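PDB 5L20: clostripain-related protein from Bacteroides thetaiotaomicron, which is probably a clostripain-like (family C11) cysteine peptidase that cleaves peptide bonds, possibly a lipoprotein, represented here by its N-terminal part. Local coordinates for residues A[12-17]-A[106-111]; A[47-52]-A[59-64]. All blocks are in the same frame, centred on the assembly; numbering follows the deposited sequence. Where two conformers were deposited one is given.

Contact 1 (A[12-17]-A[106-111]); sequences VFMYLP and SMVIGC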
# COMPACT_ATOMS: atom_id res chain seq x y z
N VAL A 12 -3.35 6.87 -4.78
CA VAL A 12 -2.15 6.87 -3.96
C VAL A 12 -1.94 5.43 -3.49
O VAL A 12 -2.78 4.87 -2.77
CB VAL A 12 -2.28 7.82 -2.73
CG1 VAL A 12 -1.05 7.74 -1.85
CG2 VAL A 12 -2.51 9.27 -3.19
N PHE A 13 -0.85 4.82 -3.94
CA PHE A 13 -0.54 3.44 -3.60
C PHE A 13 0.53 3.40 -2.52
O PHE A 13 1.69 3.74 -2.78
CB PHE A 13 -0.09 2.69 -4.85
CG PHE A 13 0.32 1.27 -4.58
CD1 PHE A 13 -0.42 0.44 -3.74
CD2 PHE A 13 1.45 0.74 -5.22
CE1 PHE A 13 -0.02 -0.87 -3.52
CE2 PHE A 13 1.83 -0.56 -5.02
CZ PHE A 13 1.11 -1.36 -4.17
N MET A 14 0.16 2.94 -1.33
CA MET A 14 1.09 2.75 -0.23
C MET A 14 1.56 1.30 -0.28
O MET A 14 0.74 0.36 -0.12
CB MET A 14 0.43 3.06 1.11
CG MET A 14 1.44 2.97 2.25
SD MET A 14 0.72 3.56 3.80
CE MET A 14 1.67 5.07 3.93
N TYR A 15 2.86 1.13 -0.45
CA TYR A 15 3.49 -0.16 -0.71
C TYR A 15 4.43 -0.50 0.43
O TYR A 15 5.43 0.22 0.66
CB TYR A 15 4.25 -0.08 -2.05
CG TYR A 15 5.03 -1.31 -2.44
CD1 TYR A 15 4.38 -2.52 -2.59
CD2 TYR A 15 6.41 -1.27 -2.66
CE1 TYR A 15 5.07 -3.66 -2.97
CE2 TYR A 15 7.11 -2.41 -3.07
CZ TYR A 15 6.44 -3.59 -3.21
OH TYR A 15 7.10 -4.74 -3.55
N LEU A 16 4.07 -1.55 1.19
CA LEU A 16 4.74 -1.89 2.43
C LEU A 16 5.20 -3.35 2.37
O LEU A 16 4.61 -4.24 3.03
CB LEU A 16 3.82 -1.63 3.65
CG LEU A 16 3.32 -0.18 3.76
CD1 LEU A 16 2.15 -0.13 4.75
CD2 LEU A 16 4.46 0.72 4.18
N PRO A 17 6.20 -3.63 1.56
CA PRO A 17 6.69 -5.00 1.48
C PRO A 17 7.38 -5.40 2.78
O PRO A 17 7.66 -4.56 3.65
CB PRO A 17 7.68 -4.96 0.30
CG PRO A 17 8.16 -3.54 0.28
CD PRO A 17 6.96 -2.71 0.69
N SER A 106 0.46 7.49 -7.75
CA SER A 106 1.65 7.79 -6.99
C SER A 106 1.99 6.62 -6.08
O SER A 106 1.12 5.77 -5.83
CB SER A 106 1.48 9.06 -6.16
OG SER A 106 0.51 8.86 -5.15
N MET A 107 3.21 6.58 -5.56
CA MET A 107 3.65 5.45 -4.77
C MET A 107 4.35 5.92 -3.53
O MET A 107 5.20 6.81 -3.60
CB MET A 107 4.56 4.57 -5.64
CG MET A 107 4.67 3.15 -5.20
SD MET A 107 5.50 2.19 -6.51
CE MET A 107 5.63 0.67 -5.58
N VAL A 108 3.97 5.34 -2.40
CA VAL A 108 4.61 5.58 -1.11
C VAL A 108 5.20 4.25 -0.67
O VAL A 108 4.43 3.28 -0.54
CB VAL A 108 3.59 6.04 -0.05
CG1 VAL A 108 4.28 6.22 1.28
CG2 VAL A 108 2.90 7.35 -0.47
N ILE A 109 6.51 4.18 -0.48
CA ILE A 109 7.21 2.94 -0.21
C ILE A 109 7.82 3.00 1.17
O ILE A 109 8.68 3.84 1.44
CB ILE A 109 8.29 2.66 -1.25
CG1 ILE A 109 7.66 2.68 -2.66
CG2 ILE A 109 8.98 1.35 -0.90
CD1 ILE A 109 8.67 2.35 -3.74
N GLY A 110 7.38 2.09 2.04
CA GLY A 110 7.91 2.03 3.41
C GLY A 110 8.69 0.75 3.59
O GLY A 110 8.19 -0.31 3.20
N CYS A 111 9.89 0.84 4.18
CA CYS A 111 10.77 -0.31 4.44
C CYS A 111 12.12 0.20 4.93
O CYS A 111 12.25 1.38 5.23
CB CYS A 111 10.97 -1.17 3.17
SG CYS A 111 10.35 -2.83 3.31

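Contact 2 (A[47-52]-A[59-64]); sequences IIIFMC and TLFELA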
# COMPACT_ATOMS: atom_id res chain seq x y z
N ILE A 47 -7.08 5.59 -2.00
CA ILE A 47 -5.88 5.14 -1.32
C ILE A 47 -5.91 3.61 -1.30
O ILE A 47 -6.86 3.03 -0.76
CB ILE A 47 -5.77 5.67 0.12
CG1 ILE A 47 -5.62 7.19 0.10
CG2 ILE A 47 -4.57 5.02 0.80
CD1 ILE A 47 -5.61 7.84 1.44
N ILE A 48 -4.90 3.00 -1.90
CA ILE A 48 -4.78 1.54 -1.99
C ILE A 48 -3.50 1.14 -1.28
O ILE A 48 -2.46 1.78 -1.49
CB ILE A 48 -4.70 1.07 -3.46
CG1 ILE A 48 -5.90 1.57 -4.28
CG2 ILE A 48 -4.48 -0.45 -3.51
CD1 ILE A 48 -7.24 1.02 -3.78
N ILE A 49 -3.55 0.13 -0.42
CA ILE A 49 -2.41 -0.29 0.36
C ILE A 49 -2.10 -1.76 0.12
O ILE A 49 -3.01 -2.60 0.16
CB ILE A 49 -2.64 -0.05 1.86
CG1 ILE A 49 -3.04 1.42 2.06
CG2 ILE A 49 -1.41 -0.47 2.65
CD1 ILE A 49 -3.13 1.86 3.50
N PHE A 50 -0.84 -2.06 -0.19
CA PHE A 50 -0.30 -3.42 -0.20
C PHE A 50 0.56 -3.55 1.03
O PHE A 50 1.52 -2.80 1.19
CB PHE A 50 0.53 -3.70 -1.45
CG PHE A 50 1.26 -5.01 -1.44
CD1 PHE A 50 2.53 -5.13 -0.87
CD2 PHE A 50 0.67 -6.14 -2.04
CE1 PHE A 50 3.22 -6.36 -0.92
CE2 PHE A 50 1.35 -7.36 -2.09
CZ PHE A 50 2.62 -7.47 -1.54
N MET A 51 0.25 -4.50 1.90
CA MET A 51 1.10 -4.71 3.06
C MET A 51 1.37 -6.19 3.32
O MET A 51 0.42 -6.98 3.41
CB MET A 51 0.51 -4.07 4.32
CG MET A 51 1.42 -4.30 5.50
SD MET A 51 0.86 -3.40 6.94
CE MET A 51 1.94 -4.12 8.16
N CYS A 52 2.64 -6.54 3.42
CA CYS A 52 3.06 -7.87 3.89
C CYS A 52 2.80 -7.96 5.38
O CYS A 52 3.34 -7.17 6.15
CB CYS A 52 4.53 -8.13 3.59
SG CYS A 52 4.90 -8.44 1.85
N THR A 59 -1.70 -8.48 1.96
CA THR A 59 -3.06 -8.09 1.64
C THR A 59 -3.05 -6.80 0.83
O THR A 59 -2.18 -5.94 1.04
CB THR A 59 -3.91 -7.94 2.93
OG1 THR A 59 -5.24 -7.56 2.62
CG2 THR A 59 -3.31 -6.91 3.85
N LEU A 60 -3.99 -6.68 -0.11
CA LEU A 60 -4.25 -5.43 -0.82
C LEU A 60 -5.59 -4.90 -0.36
O LEU A 60 -6.61 -5.61 -0.41
CB LEU A 60 -4.26 -5.66 -2.33
CG LEU A 60 -4.31 -4.39 -3.17
CD1 LEU A 60 -2.92 -3.77 -3.23
CD2 LEU A 60 -4.78 -4.69 -4.58
N PHE A 61 -5.66 -3.66 0.12
CA PHE A 61 -6.94 -3.12 0.56
C PHE A 61 -7.07 -1.63 0.27
O PHE A 61 -6.06 -0.94 0.00
CB PHE A 61 -7.18 -3.39 2.07
CG PHE A 61 -6.18 -2.75 3.00
CD1 PHE A 61 -4.99 -3.39 3.30
CD2 PHE A 61 -6.46 -1.54 3.61
CE1 PHE A 61 -4.07 -2.83 4.19
CE2 PHE A 61 -5.53 -0.95 4.49
CZ PHE A 61 -4.37 -1.60 4.78
N GLU A 62 -8.29 -1.14 0.32
CA GLU A 62 -8.57 0.27 0.08
C GLU A 62 -8.95 0.95 1.39
O GLU A 62 -9.63 0.35 2.22
CB GLU A 62 -9.68 0.44 -0.96
CG GLU A 62 -10.07 1.88 -1.20
CD GLU A 62 -11.06 2.05 -2.34
OE1 GLU A 62 -11.45 1.02 -2.93
OE2 GLU A 62 -11.43 3.20 -2.67
N LEU A 63 -8.46 2.18 1.59
CA LEU A 63 -8.95 3.03 2.68
C LEU A 63 -9.99 3.92 2.09
O LEU A 63 -9.70 4.69 1.17
CB LEU A 63 -7.84 3.89 3.28
CG LEU A 63 -6.77 3.22 4.11
CD1 LEU A 63 -5.93 4.35 4.71
CD2 LEU A 63 -7.38 2.34 5.19
N ALA A 64 -11.21 3.85 2.60
CA ALA A 64 -12.24 4.71 2.07
C ALA A 64 -13.05 5.36 3.18
O ALA A 64 -12.95 4.99 4.34
CB ALA A 64 -13.15 3.92 1.14
O HOH W 1 -10.08 5.14 -1.33

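Contact 1 (A[12-17]-A[106-111])
Tyr15 and Val108 share the shortest backbone bond of this strand pair, Tyr15 N to Val108 O at 2.7 Å, with an N-H...O angle of 172°. Val108 also gives its own N to Phe13 O at 2.8 Å, so this one residue is gripped through both its amide and its carbonyl. Phe13 N to Ser106 O and Gly110 N to Tyr15 O extend the parallel ladder at the two ends. Only every second residue of 12-16 serves this neighbour: Val12, Met14 and Leu16 send their backbone groups the other way, to strand 45-52.

Among the side chains, Met107 does most of the work on the Phe13/Tyr15 face. Its CG stands anti to the backbone N (chi1 -158°) and the chain stays extended, which lays it alongside both rings: CG passes Phe13 CD2 at 4.0 Å and CE comes to 3.6 Å from Tyr15 CD2. Ile109 CG2 comes to 4.1 Å from the same atom, Tyr15 CD2, while Pro17 CD rests over the centre of the tyrosine ring. Beyond the rings, helix 86-99 closes the layer, with Ile92 and Val96 on Phe13 and Ile89 on Tyr15. On the reverse face Met14, bent at chi3, brings CE to 3.9 Å from Val108 CG1. Where the strands end, Leu16 CD2 lies 3.8 Å from Gly110 CA.

Strand 10-16 is internal, flanked by 45-52 and by 104-109 at the sheet's edge within this chain, consistent with the parallel part of the caspase-like alpha/beta fold of clan CD peptidases, to which clostripain belongs.

Contact 2 (A[47-52]-A[59-64])
Ile49 and Phe61 form a hydrogen-bonded antiparallel pair, Ile49 N to Phe61 O at 2.8 Å and Phe61 N to Ile49 O at 2.9 Å, and the ladder repeats at Met51 and Thr59, with the non-hydrogen-bonded pair Phe50-Leu60 between. Phe61 holds its CG between the backbone N and carbonyl carbon (chi1 62°), which swings the ring back across the neighbouring strand. One face then lies on Ile49, whose CB is 3.9 Å from the ring centroid in a CH-pi contact, and the ring also stacks with His72. Replacing Phe61 by an alanine is likely to leave Ile49 without the ring over it and His72 without its stacking partner. These strands are the arms of a beta hairpin: the first, 45-52, runs parallel to 10-16, and the second, 57-66, starts the antiparallel side of the mixed sheet. Further along this face Leu63 CD1 meets Ile49 CD1 at 3.9 Å.

On the other face Leu60 CD1 wedges between Ile48 CG2, 3.7 Å away, and Phe50 CB, and also lies at the edge of the Phe50 ring. Ile48 turns its CD1 to Glu62 CB at 3.8 Å. A water bridges the two strands nearby, bonded to Ile47 N, Leu63 O and Glu62 OE2.

How the contacts relate
From the N terminus the chain first lays down strand 10-16, then crosses through helix 23-37 to strand 45-52, which settles parallel beside it. A short connection leads into 57-66, and contact 2 closes this short hairpin loop. The chain continues through strand 69-79 and helix 86-99 before 104-109 returns to the far side of 10-16, where contact 1 closes the long loop holding all of contact 2. The two do not cross. They meet where 10-16 and 45-52 are neighbours: Leu16 N probably bonds to Phe50 O (2.8 Å), and Phe13 CE1 packs on Phe50 CB. One mixed sheet results, with a helix against each face.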